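Local coordinates for protein alcohol dehydrogenase, zinc-containing (Streptococcus pneumoniae serotype 2, PDB 5YLN) that binds zinc and probably catalyses the NAD+-dependent oxidation of alcohols, at residues 166-171 and 289-294; 47-52 and 60-65; 136-141 and 301-306; 219-224 and 234-239. All coordinates share one frame; numbering follows the deposited sequence.

Contact 1: 166-171 and 289-294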
loop_
_atom_site.group_PDB
_atom_site.type_symbol
_atom_site.label_atom_id
_atom_site.label_comp_id
_atom_site.label_asym_id
_atom_site.label_seq_id
_atom_site.Cartn_x
_atom_site.Cartn_y
_atom_site.Cartn_z
ATOM N N LYS A 166 0.052 7.629 -6.419
ATOM C CA LYS A 166 0.021 6.511 -5.476
ATOM C C LYS A 166 0.725 6.867 -4.178
ATOM O O LYS A 166 0.346 6.379 -3.110
ATOM C CB LYS A 166 0.610 5.254 -6.117
ATOM C CG LYS A 166 -0.277 4.734 -7.244
ATOM C CD LYS A 166 0.209 3.406 -7.785
ATOM C CE LYS A 166 -0.757 2.844 -8.817
ATOM N NZ LYS A 166 -1.983 2.299 -8.177
ATOM N N GLY A 167 1.689 7.765 -4.237
ATOM C CA GLY A 167 2.357 8.212 -3.032
ATOM C C GLY A 167 1.564 9.176 -2.194
ATOM O O GLY A 167 1.931 9.415 -1.045
ATOM N N LYS A 168 0.487 9.734 -2.752
ATOM C CA LYS A 168 -0.375 10.671 -2.046
ATOM C C LYS A 168 0.396 11.919 -1.625
ATOM O O LYS A 168 0.316 12.368 -0.479
ATOM C CB LYS A 168 -1.050 9.985 -0.846
ATOM C CG LYS A 168 -1.906 8.783 -1.237
ATOM C CD LYS A 168 -2.802 8.269 -0.102
ATOM C CE LYS A 168 -1.982 7.801 1.093
ATOM N NZ LYS A 168 -2.783 7.350 2.283
ATOM N N VAL A 169 1.158 12.482 -2.575
ATOM C CA VAL A 169 1.754 13.803 -2.378
ATOM C C VAL A 169 0.665 14.864 -2.232
ATOM O O VAL A 169 -0.272 14.927 -3.033
ATOM C CB VAL A 169 2.656 14.194 -3.560
ATOM C CG1 VAL A 169 3.267 15.581 -3.302
ATOM C CG2 VAL A 169 3.718 13.157 -3.828
ATOM N N GLU A 170 0.842 15.755 -1.258
ATOM C CA GLU A 170 -0.117 16.792 -0.903
ATOM C C GLU A 170 0.646 18.029 -0.451
ATOM O O GLU A 170 1.800 17.927 -0.023
ATOM C CB GLU A 170 -1.048 16.316 0.224
ATOM C CG GLU A 170 -0.286 16.115 1.520
ATOM C CD GLU A 170 -1.172 15.726 2.690
ATOM O OE1 GLU A 170 -2.406 15.639 2.502
ATOM O OE2 GLU A 170 -0.628 15.506 3.799
ATOM N N PRO A 171 0.020 19.209 -0.497
ATOM C CA PRO A 171 0.742 20.430 -0.118
ATOM C C PRO A 171 1.274 20.357 1.299
ATOM O O PRO A 171 0.613 19.872 2.221
ATOM C CB PRO A 171 -0.310 21.536 -0.275
ATOM C CG PRO A 171 -1.269 20.983 -1.260
ATOM C CD PRO A 171 -1.347 19.509 -0.961
ATOM N N ASN A 289 2.184 2.028 10.521
ATOM C CA ASN A 289 1.088 2.522 9.693
ATOM C C ASN A 289 1.562 3.008 8.319
ATOM O O ASN A 289 1.249 4.120 7.886
ATOM C CB ASN A 289 0.330 3.645 10.412
ATOM C CG ASN A 289 -0.399 3.160 11.631
ATOM O OD1 ASN A 289 0.202 2.579 12.540
ATOM N ND2 ASN A 289 -1.700 3.385 11.658
ATOM N N ILE A 290 2.275 2.159 7.600
ATOM C CA ILE A 290 2.828 2.555 6.310
ATOM C C ILE A 290 2.135 1.799 5.185
ATOM O O ILE A 290 1.430 0.810 5.390
ATOM C CB ILE A 290 4.347 2.357 6.244
ATOM C CG1 ILE A 290 4.671 0.869 6.374
ATOM C CG2 ILE A 290 5.059 3.228 7.290
ATOM C CD1 ILE A 290 5.835 0.453 5.548
ATOM N N ASN A 291 2.344 2.290 3.985
ATOM C CA ASN A 291 1.809 1.707 2.777
ATOM C C ASN A 291 2.964 1.500 1.809
ATOM O O ASN A 291 3.959 2.234 1.828
ATOM C CB ASN A 291 0.730 2.621 2.128
ATOM C CG ASN A 291 -0.290 3.120 3.123
ATOM O OD1 ASN A 291 -1.089 2.346 3.641
ATOM N ND2 ASN A 291 -0.282 4.432 3.385
ATOM N N VAL A 292 2.831 0.497 0.961
ATOM C CA VAL A 292 3.769 0.281 -0.125
ATOM C C VAL A 292 2.925 0.094 -1.366
ATOM O O VAL A 292 2.035 -0.762 -1.383
ATOM C CB VAL A 292 4.674 -0.943 0.115
ATOM C CG1 VAL A 292 5.651 -1.130 -1.053
ATOM C CG2 VAL A 292 5.417 -0.821 1.474
ATOM N N THR A 293 3.157 0.913 -2.382
ATOM C CA THR A 293 2.391 0.778 -3.608
ATOM C C THR A 293 3.307 0.408 -4.758
ATOM O O THR A 293 4.474 0.793 -4.798
ATOM C CB THR A 293 1.622 2.057 -3.971
ATOM O OG1 THR A 293 2.552 3.120 -4.216
ATOM C CG2 THR A 293 0.633 2.465 -2.837
ATOM N N THR A 294 2.744 -0.321 -5.705
ATOM C CA THR A 294 3.398 -0.621 -6.957
ATOM C C THR A 294 2.449 -0.262 -8.087
ATOM O O THR A 294 1.249 -0.016 -7.892
ATOM C CB THR A 294 3.767 -2.100 -7.057
ATOM O OG1 THR A 294 2.581 -2.832 -7.393
ATOM C CG2 THR A 294 4.331 -2.629 -5.721
HETATM O O HOH W 1 -1.065 0.466 -6.439
#
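The flat carboxamide of Asn-291 meets Lys-168 through its nitrogen, with ND2 4.0 Å from the lysine NZ. Both atoms are donors, so this is a loose approach of two side chains that cross at about a right angle. ND2 is committed elsewhere: it hydrogen-bonds to Thr-267 OG1 on the next strand of the sheet, which ties the amide down. The peptide carbonyl of Thr-294 is approached differently, by the aliphatic end of Lys-166. CD of Lys-166 lies 3.6 Å from Thr-294 O, and CE comes equally close. The lysine chain runs extended and then turns at its last bond (chi4 -75°), leaving the ammonium at the side of a water instead of on the carbonyl. That water accepts from Lys-166 NZ at 2.7 Å and sits 2.8 Å from Thr-294 O, bridging the two segments. Nearer the backbone, Lys-166 CB packs on Thr-293 OG1 at 3.5 Å. This hydroxyl faces the lysine because OG1 is flanked by both the N and C of its own backbone (chi1 63°). Helix 157-165 runs out here, and Lys-168, with positive phi, ends it in a Schellman motif. The polar link between the segments runs through the water; the remaining touches are van der Waals contacts. Strand 291-293 is the last of the parallel Rossmann sheet, and it pairs antiparallel with a strand of the second subunit, giving the sheet continuous across the dimer that is familiar from classical zinc alcohol dehydrogenases.

Contact 2: 47-52 and 60-65. With ZN (zinc ion), chain E.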
loop_
_atom_site.group_PDB
_atom_site.type_symbol
_atom_site.label_atom_id
_atom_site.label_comp_id
_atom_site.label_asym_id
_atom_site.label_seq_id
_atom_site.Cartn_x
_atom_site.Cartn_y
_atom_site.Cartn_z
ATOM N N HIS A 47 17.313 -2.745 -20.586
ATOM C CA HIS A 47 17.108 -4.033 -19.929
ATOM C C HIS A 47 16.726 -5.118 -20.931
ATOM O O HIS A 47 17.201 -6.254 -20.826
ATOM C CB HIS A 47 16.022 -3.912 -18.855
ATOM C CG HIS A 47 16.457 -3.161 -17.633
ATOM N ND1 HIS A 47 17.441 -3.623 -16.787
ATOM C CD2 HIS A 47 16.026 -1.989 -17.104
ATOM C CE1 HIS A 47 17.613 -2.762 -15.800
ATOM N NE2 HIS A 47 16.764 -1.762 -15.967
ATOM N N ILE A 48 15.848 -4.798 -21.894
ATOM C CA ILE A 48 15.464 -5.792 -22.898
ATOM C C ILE A 48 16.693 -6.287 -23.655
ATOM O O ILE A 48 16.883 -7.492 -23.843
ATOM C CB ILE A 48 14.416 -5.223 -23.871
ATOM C CG1 ILE A 48 13.062 -5.026 -23.195
ATOM C CG2 ILE A 48 14.279 -6.140 -25.101
ATOM C CD1 ILE A 48 12.167 -4.088 -23.951
ATOM N N ILE A 49 17.537 -5.357 -24.106
ATOM C CA ILE A 49 18.709 -5.718 -24.906
ATOM C C ILE A 49 19.668 -6.576 -24.098
ATOM O O ILE A 49 20.296 -7.501 -24.630
ATOM C CB ILE A 49 19.401 -4.452 -25.437
ATOM C CG1 ILE A 49 18.504 -3.767 -26.476
ATOM C CG2 ILE A 49 20.784 -4.776 -26.017
ATOM C CD1 ILE A 49 18.974 -2.381 -26.861
ATOM N N LYS A 50 19.805 -6.280 -22.802
ATOM C CA LYS A 50 20.642 -7.085 -21.917
ATOM C C LYS A 50 20.107 -8.499 -21.730
ATOM O O LYS A 50 20.883 -9.400 -21.404
ATOM C CB LYS A 50 20.772 -6.402 -20.555
ATOM C CG LYS A 50 21.946 -5.442 -20.440
ATOM C CD LYS A 50 21.903 -4.662 -19.125
ATOM C CE LYS A 50 21.870 -5.600 -17.929
ATOM N NZ LYS A 50 22.930 -6.663 -18.015
ATOM N N GLY A 51 18.817 -8.721 -21.940
ATOM C CA GLY A 51 18.217 -10.019 -21.708
ATOM C C GLY A 51 17.430 -10.144 -20.421
ATOM O O GLY A 51 17.071 -11.265 -20.043
ATOM N N ASP A 52 17.146 -9.036 -19.737
ATOM C CA ASP A 52 16.414 -9.077 -18.474
ATOM C C ASP A 52 14.906 -8.933 -18.655
ATOM O O ASP A 52 14.178 -8.913 -17.653
ATOM C CB ASP A 52 16.914 -7.979 -17.527
ATOM C CG ASP A 52 18.429 -8.018 -17.328
ATOM O OD1 ASP A 52 19.005 -9.124 -17.342
ATOM O OD2 ASP A 52 19.039 -6.933 -17.155
ATOM N N THR A 60 11.679 -8.447 -32.228
ATOM C CA THR A 60 10.693 -7.422 -31.904
ATOM C C THR A 60 11.275 -6.032 -32.111
ATOM O O THR A 60 12.431 -5.768 -31.769
ATOM C CB THR A 60 10.235 -7.562 -30.444
ATOM O OG1 THR A 60 9.707 -8.872 -30.211
ATOM C CG2 THR A 60 9.168 -6.549 -30.123
ATOM N N ILE A 61 10.463 -5.124 -32.650
ATOM C CA ILE A 61 10.925 -3.746 -32.733
ATOM C C ILE A 61 10.814 -3.106 -31.355
ATOM O O ILE A 61 9.816 -3.281 -30.641
ATOM C CB ILE A 61 10.132 -2.965 -33.794
ATOM C CG1 ILE A 61 10.155 -3.746 -35.121
ATOM C CG2 ILE A 61 10.723 -1.564 -33.976
ATOM C CD1 ILE A 61 9.469 -3.081 -36.279
ATOM N N LEU A 62 11.873 -2.410 -30.956
ATOM C CA LEU A 62 12.003 -1.855 -29.620
ATOM C C LEU A 62 11.305 -0.505 -29.500
ATOM O O LEU A 62 10.917 0.126 -30.487
ATOM C CB LEU A 62 13.484 -1.728 -29.239
ATOM C CG LEU A 62 14.168 -3.049 -28.879
ATOM C CD1 LEU A 62 15.667 -2.919 -28.923
ATOM C CD2 LEU A 62 13.733 -3.546 -27.518
ATOM N N GLY A 63 11.117 -0.082 -28.252
ATOM C CA GLY A 63 10.632 1.256 -27.994
ATOM C C GLY A 63 9.136 1.347 -27.766
ATOM O O GLY A 63 8.339 0.682 -28.434
ATOM N N HIS A 64 8.749 2.177 -26.814
ATOM C CA HIS A 64 7.339 2.386 -26.551
ATOM C C HIS A 64 7.037 3.843 -26.218
ATOM O O HIS A 64 6.152 4.109 -25.413
ATOM C CB HIS A 64 6.860 1.473 -25.409
ATOM C CG HIS A 64 7.746 1.505 -24.209
ATOM N ND1 HIS A 64 8.867 0.712 -24.094
ATOM C CD2 HIS A 64 7.696 2.255 -23.082
ATOM C CE1 HIS A 64 9.461 0.960 -22.941
ATOM N NE2 HIS A 64 8.771 1.888 -22.305
ATOM N N GLU A 65 7.758 4.794 -26.819
ATOM C CA GLU A 65 7.513 6.223 -26.624
ATOM C C GLU A 65 7.585 6.923 -27.972
ATOM O O GLU A 65 8.474 6.619 -28.780
ATOM C CB GLU A 65 8.535 6.844 -25.671
ATOM C CG GLU A 65 8.638 6.150 -24.283
ATOM C CD GLU A 65 9.934 6.488 -23.586
ATOM O OE1 GLU A 65 10.002 7.543 -22.929
ATOM O OE2 GLU A 65 10.924 5.738 -23.755
HETATM ZN ZN ZN E . 9.253 2.902 -20.555
#
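Leu-62 divides its two methyls between neighbouring isoleucines of helix 43-50. Its CD2 meets Ile-48 at CG2, 3.6 Å away, and also nears the CD1 methyl of that residue at 3.9 Å. The other methyl, CD1, lies 3.8 Å from Ile-49 CG1. Ile-48 and Leu-62 lie alongside each other, pointing opposite ways, whereas Ile-49 crosses the leucine at about a right angle. With CG2 of Ile-48 opposite the backbone N and CG1 beside it (chi1 -70°), both branches can reach the same leucine methyl. A second layer encloses the group: Tyr-333 of helix 329-337 and Ala-16 each touch both Ile-49 and Leu-62, while Tyr-10 backs Ile-48. Helix 43-50 stops in a Schellman motif at Gly-51. Two residues beyond the leucine, His-64 binds zinc through NE2 at 2.1 Å, with Cys-42 as a further ligand just ahead of the same helix, and Trp-114 meets the imidazole edge-to-face. Gly-63 links leucine to ligand with positive phi. Methyl packing of this kind has no directional bonds, so the fit depends on shape and burial; it joins helix 43-50, which follows Cys-42, to the loop that carries His-64, and so connects the elements bearing two of the zinc ligands.

Contact 3: 136-141 and 301-306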
loop_
_atom_site.group_PDB
_atom_site.type_symbol
_atom_site.label_atom_id
_atom_site.label_comp_id
_atom_site.label_asym_id
_atom_site.label_seq_id
_atom_site.Cartn_x
_atom_site.Cartn_y
_atom_site.Cartn_z
ATOM N N THR A 136 -5.707 4.881 -27.745
ATOM C CA THR A 136 -4.265 4.883 -27.545
ATOM C C THR A 136 -3.601 6.155 -28.045
ATOM O O THR A 136 -2.513 6.497 -27.569
ATOM C CB THR A 136 -3.658 3.643 -28.232
ATOM O OG1 THR A 136 -4.314 2.479 -27.706
ATOM C CG2 THR A 136 -2.125 3.505 -28.010
ATOM N N LEU A 137 -4.246 6.890 -28.946
ATOM C CA LEU A 137 -3.707 8.119 -29.519
ATOM C C LEU A 137 -4.340 9.342 -28.861
ATOM O O LEU A 137 -5.486 9.301 -28.416
ATOM C CB LEU A 137 -3.962 8.161 -31.028
ATOM C CG LEU A 137 -3.395 7.020 -31.868
ATOM C CD1 LEU A 137 -3.721 7.237 -33.349
ATOM C CD2 LEU A 137 -1.893 6.949 -31.665
ATOM N N TYR A 138 -3.583 10.435 -28.820
ATOM C CA TYR A 138 -4.076 11.723 -28.342
ATOM C C TYR A 138 -3.720 12.811 -29.340
ATOM O O TYR A 138 -2.575 12.886 -29.802
ATOM C CB TYR A 138 -3.501 12.066 -26.971
ATOM C CG TYR A 138 -4.010 11.154 -25.891
ATOM C CD1 TYR A 138 -5.194 11.440 -25.217
ATOM C CD2 TYR A 138 -3.324 9.992 -25.563
ATOM C CE1 TYR A 138 -5.665 10.607 -24.236
ATOM C CE2 TYR A 138 -3.788 9.152 -24.584
ATOM C CZ TYR A 138 -4.963 9.462 -23.923
ATOM O OH TYR A 138 -5.443 8.630 -22.943
ATOM N N HIS A 139 -4.693 13.662 -29.656
ATOM C CA HIS A 139 -4.425 14.802 -30.512
ATOM C C HIS A 139 -3.449 15.750 -29.827
ATOM O O HIS A 139 -3.577 16.025 -28.636
ATOM C CB HIS A 139 -5.736 15.523 -30.843
ATOM C CG HIS A 139 -6.617 14.767 -31.788
ATOM N ND1 HIS A 139 -6.322 14.633 -33.131
ATOM C CD2 HIS A 139 -7.778 14.103 -31.586
ATOM C CE1 HIS A 139 -7.268 13.922 -33.714
ATOM N NE2 HIS A 139 -8.163 13.588 -32.799
ATOM N N THR A 140 -2.450 16.238 -30.577
ATOM C CA THR A 140 -1.510 17.016 -29.776
ATOM C C THR A 140 -1.850 18.510 -29.812
ATOM O O THR A 140 -2.189 19.049 -30.874
ATOM C CB THR A 140 -0.080 16.822 -30.266
ATOM O OG1 THR A 140 -0.000 17.129 -31.666
ATOM C CG2 THR A 140 0.376 15.383 -30.032
ATOM N N PRO A 141 -1.761 19.194 -28.668
ATOM C CA PRO A 141 -1.917 20.655 -28.669
ATOM C C PRO A 141 -0.758 21.312 -29.401
ATOM O O PRO A 141 0.393 20.884 -29.280
ATOM C CB PRO A 141 -1.913 21.020 -27.177
ATOM C CG PRO A 141 -2.146 19.734 -26.440
ATOM C CD PRO A 141 -1.574 18.653 -27.310
ATOM N N THR A 301 -4.104 9.514 -16.952
ATOM C CA THR A 301 -3.966 10.930 -16.613
ATOM C C THR A 301 -3.445 11.785 -17.762
ATOM O O THR A 301 -3.434 13.012 -17.620
ATOM C CB THR A 301 -3.031 11.136 -15.404
ATOM O OG1 THR A 301 -1.702 10.712 -15.737
ATOM C CG2 THR A 301 -3.533 10.358 -14.177
ATOM N N THR A 302 -3.015 11.177 -18.876
ATOM C CA THR A 302 -2.504 11.930 -20.027
ATOM C C THR A 302 -3.326 13.170 -20.387
ATOM O O THR A 302 -2.723 14.230 -20.610
ATOM C CB THR A 302 -2.376 10.997 -21.242
ATOM O OG1 THR A 302 -1.517 9.897 -20.923
ATOM C CG2 THR A 302 -1.793 11.758 -22.446
ATOM N N PRO A 303 -4.669 13.134 -20.447
ATOM C CA PRO A 303 -5.415 14.390 -20.685
ATOM C C PRO A 303 -5.183 15.457 -19.626
ATOM O O PRO A 303 -5.084 16.652 -19.951
ATOM C CB PRO A 303 -6.885 13.937 -20.679
ATOM C CG PRO A 303 -6.844 12.495 -20.980
ATOM C CD PRO A 303 -5.574 11.973 -20.384
ATOM N N GLN A 304 -5.132 15.061 -18.354
ATOM C CA GLN A 304 -4.917 16.036 -17.289
ATOM C C GLN A 304 -3.503 16.610 -17.353
ATOM O O GLN A 304 -3.299 17.807 -17.109
ATOM C CB GLN A 304 -5.205 15.394 -15.925
ATOM C CG GLN A 304 -4.951 16.299 -14.715
ATOM C CD GLN A 304 -5.076 15.566 -13.359
ATOM O OE1 GLN A 304 -4.900 14.341 -13.268
ATOM N NE2 GLN A 304 -5.374 16.330 -12.299
ATOM N N LEU A 305 -2.519 15.781 -17.704
ATOM C CA LEU A 305 -1.152 16.279 -17.823
ATOM C C LEU A 305 -1.012 17.209 -19.010
ATOM O O LEU A 305 -0.285 18.202 -18.938
ATOM C CB LEU A 305 -0.152 15.123 -17.948
ATOM C CG LEU A 305 0.039 14.182 -16.755
ATOM C CD1 LEU A 305 0.833 12.950 -17.201
ATOM C CD2 LEU A 305 0.740 14.884 -15.617
ATOM N N LEU A 306 -1.681 16.895 -20.121
ATOM C CA LEU A 306 -1.701 17.816 -21.254
ATOM C C LEU A 306 -2.251 19.180 -20.840
ATOM O O LEU A 306 -1.675 20.223 -21.172
ATOM C CB LEU A 306 -2.530 17.229 -22.392
ATOM C CG LEU A 306 -1.927 16.104 -23.238
ATOM C CD1 LEU A 306 -3.042 15.464 -24.053
ATOM C CD2 LEU A 306 -0.825 16.641 -24.154
#
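Thr-302 O accepts the amide of Leu-306 at 2.9 Å from its N, a backbone bond within helix 302-310, and both residues face segment 136-141. The arrangement is a helix packed on an edge of another sheet: the helix follows the last strand of the Rossmann sheet, whereas strand 137-139 pairs with strand 85-88 in the mixed sheet of the GroES-like part. Tyr-138 makes the largest single contribution. Its ring presents one face to Thr-302, whose CG2 stands 3.9 Å from the ring centroid and only 13° off the normal, a well-centred CH-pi contact. The threonine can offer that methyl because its chi1 of -58° sets CG2 opposite the backbone N and leaves OG1 beside it; the hydroxyl bonds instead to Thr-299 O, just before the segment. Pro-303 adds a second, oblique touch, CG lying 3.9 Å from Tyr-138 CE1. One aromatic ring is therefore wedged against two consecutive residues of segment 301-306, by dispersion and by the weak polarity of methyl C-H bonds over the pi cloud. Leu-306, one turn further along the helix, faces Pro-141, which follows the strand. Leu-306 is also held from outside the pair by Leu-149 of helix 146-151 and by Leu-152, so its methyl reaches the proline from an apolar bed. There, though the proline is poorly ordered, its ring and the leucine cross at about a right angle, with Pro-141 CD 3.8 Å from Leu-306 CD2.

Contact 4: 219-224 and 234-239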
loop_
_atom_site.group_PDB
_atom_site.type_symbol
_atom_site.label_atom_id
_atom_site.label_comp_id
_atom_site.label_asym_id
_atom_site.label_seq_id
_atom_site.Cartn_x
_atom_site.Cartn_y
_atom_site.Cartn_z
ATOM N N HIS A 219 16.127 19.948 -1.423
ATOM C CA HIS A 219 17.364 19.467 -0.813
ATOM C C HIS A 219 17.914 18.282 -1.587
ATOM O O HIS A 219 17.172 17.527 -2.223
ATOM C CB HIS A 219 17.189 18.988 0.632
ATOM C CG HIS A 219 16.434 19.933 1.505
ATOM N ND1 HIS A 219 15.104 20.245 1.292
ATOM C CD2 HIS A 219 16.821 20.639 2.594
ATOM C CE1 HIS A 219 14.712 21.113 2.208
ATOM N NE2 HIS A 219 15.731 21.365 3.013
ATOM N N LYS A 220 19.220 18.096 -1.485
ATOM C CA LYS A 220 19.871 16.901 -1.991
ATOM C C LYS A 220 20.511 16.157 -0.832
ATOM O O LYS A 220 20.988 16.763 0.135
ATOM C CB LYS A 220 20.940 17.225 -3.045
ATOM C CG LYS A 220 22.114 18.059 -2.522
ATOM C CD LYS A 220 23.152 18.305 -3.622
ATOM C CE LYS A 220 24.249 19.243 -3.133
ATOM N NZ LYS A 220 25.305 19.406 -4.180
ATOM N N VAL A 221 20.522 14.836 -0.939
ATOM C CA VAL A 221 21.192 13.991 0.041
ATOM C C VAL A 221 21.963 12.944 -0.737
ATOM O O VAL A 221 21.379 12.241 -1.563
ATOM C CB VAL A 221 20.200 13.318 1.005
ATOM C CG1 VAL A 221 20.929 12.338 1.918
ATOM C CG2 VAL A 221 19.447 14.372 1.815
ATOM N N ASN A 222 23.269 12.858 -0.504
ATOM C CA ASN A 222 24.090 11.862 -1.173
ATOM C C ASN A 222 24.037 10.575 -0.355
ATOM O O ASN A 222 24.305 10.586 0.851
ATOM C CB ASN A 222 25.526 12.360 -1.338
ATOM C CG ASN A 222 26.306 11.558 -2.373
ATOM O OD1 ASN A 222 26.363 10.336 -2.313
ATOM N ND2 ASN A 222 26.871 12.246 -3.349
ATOM N N SER A 223 23.674 9.472 -1.001
ATOM C CA SER A 223 23.462 8.212 -0.304
ATOM C C SER A 223 24.731 7.376 -0.192
ATOM O O SER A 223 24.646 6.178 0.097
ATOM C CB SER A 223 22.361 7.410 -0.996
ATOM O OG SER A 223 22.608 7.324 -2.386
ATOM N N SER A 224 25.901 7.981 -0.404
ATOM C CA SER A 224 27.141 7.208 -0.393
ATOM C C SER A 224 27.402 6.591 0.975
ATOM O O SER A 224 27.806 5.427 1.071
ATOM C CB SER A 224 28.307 8.088 -0.826
ATOM O OG SER A 224 28.169 8.411 -2.198
ATOM N N TYR A 234 16.109 12.200 8.462
ATOM C CA TYR A 234 15.336 12.341 9.692
ATOM C C TYR A 234 15.545 13.712 10.322
ATOM O O TYR A 234 14.633 14.243 10.961
ATOM C CB TYR A 234 15.678 11.216 10.684
ATOM C CG TYR A 234 14.816 9.995 10.468
ATOM C CD1 TYR A 234 13.481 10.010 10.833
ATOM C CD2 TYR A 234 15.323 8.844 9.875
ATOM C CE1 TYR A 234 12.670 8.919 10.626
ATOM C CE2 TYR A 234 14.516 7.731 9.660
ATOM C CZ TYR A 234 13.185 7.780 10.028
ATOM O OH TYR A 234 12.357 6.690 9.834
ATOM N N ASP A 235 16.719 14.311 10.123
ATOM C CA ASP A 235 16.943 15.665 10.610
ATOM C C ASP A 235 16.099 16.687 9.853
ATOM O O ASP A 235 15.658 17.675 10.445
ATOM C CB ASP A 235 18.434 16.001 10.521
ATOM C CG ASP A 235 19.249 15.316 11.611
ATOM O OD1 ASP A 235 18.633 14.760 12.558
ATOM O OD2 ASP A 235 20.499 15.340 11.529
ATOM N N LEU A 236 15.845 16.462 8.558
ATOM C CA LEU A 236 15.037 17.400 7.785
ATOM C C LEU A 236 13.559 17.292 8.111
ATOM O O LEU A 236 12.807 18.235 7.853
ATOM C CB LEU A 236 15.249 17.173 6.285
ATOM C CG LEU A 236 16.650 17.521 5.771
ATOM C CD1 LEU A 236 16.895 16.944 4.373
ATOM C CD2 LEU A 236 16.863 19.037 5.788
ATOM N N THR A 237 13.134 16.171 8.684
ATOM C CA THR A 237 11.733 15.901 8.942
ATOM C C THR A 237 11.422 15.889 10.431
ATOM O O THR A 237 10.428 15.287 10.846
ATOM C CB THR A 237 11.328 14.578 8.291
ATOM O OG1 THR A 237 12.262 13.557 8.670
ATOM C CG2 THR A 237 11.343 14.725 6.780
ATOM N N ASP A 238 12.262 16.541 11.239
ATOM C CA ASP A 238 12.028 16.701 12.679
ATOM C C ASP A 238 11.901 15.353 13.376
ATOM O O ASP A 238 11.066 15.177 14.265
ATOM C CB ASP A 238 10.784 17.555 12.955
ATOM C CG ASP A 238 10.883 18.942 12.366
ATOM O OD1 ASP A 238 11.941 19.590 12.531
ATOM O OD2 ASP A 238 9.899 19.382 11.733
ATOM N N GLY A 239 12.714 14.384 12.961
ATOM C CA GLY A 239 12.654 13.079 13.579
ATOM C C GLY A 239 11.497 12.199 13.153
ATOM O O GLY A 239 11.387 11.074 13.654
#
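Van der Waals packing joins the two segments, chiefly Leu-236 against His-219. The leucine CD2 comes 3.6 Å from His-219 CD2 and lies nearly as close to NE2, approaching the imidazole obliquely. CD1 sits further back, 4.1 Å from the same His-219 CD2, so both methyls meet that ring carbon from one side. The two side chains run antiparallel as they pass. A looser touch follows two residues along the strand, where Val-221 CG2 is 4.4 Å from Leu-236 CD1. Val-221 packs also on Ala-229 and Ile-233, earlier in helix 226-236, so Leu-236 closes the end of a row.

Hydrogen bonds work within each segment instead of between them. After the strand, Asn-222 OD1 is gripped twice by Ser-224. The serine OG donates at 2.6 Å to Asn-222 OD1, tilted 33° from the carbonyl plane. Ser-224 N reaches the same oxygen at 3.1 Å, in the plane and on a lone pair, forming an Asx turn that leads toward the helix. At the other end, Gly-239 N bonds to Tyr-234 O at 2.8 Å as the helix ends.

Charge appears on the reverse side of the strand, where Lys-220 forms salt bridges with Glu-210 and Asp-206 of helix 206-214. Strand 219-222 and helix 226-236 begin the crossover to strand 242-247 of the Rossmann fold, so the chemistry implies a division of labour: polar bonds shape the turns, while nondirectional contacts seat the helix on the sheet edge.

Overall arrangement
Contacts 1 and 4 mark the two outermost strands of the parallel Rossmann sheet within this chain, their centres about 19 Å apart; contact 1 alone of the four is touched by the second subunit. Contact 2 belongs to the zinc-binding half, about 30 Å from contact 1 between centres, and carries His-64, a ligand of the zinc shared with Cys-42. Contact 3 joins the two halves: helix 302-310 follows strand 291-293 of contact 1, and its partner Tyr-138 has its side chain about 12 Å from a bound zinc ion and about 10 Å from that of Cys-100, a ligand of the four-cysteine site. Contact 4 lies farthest from contact 3, about 36 Å between centres.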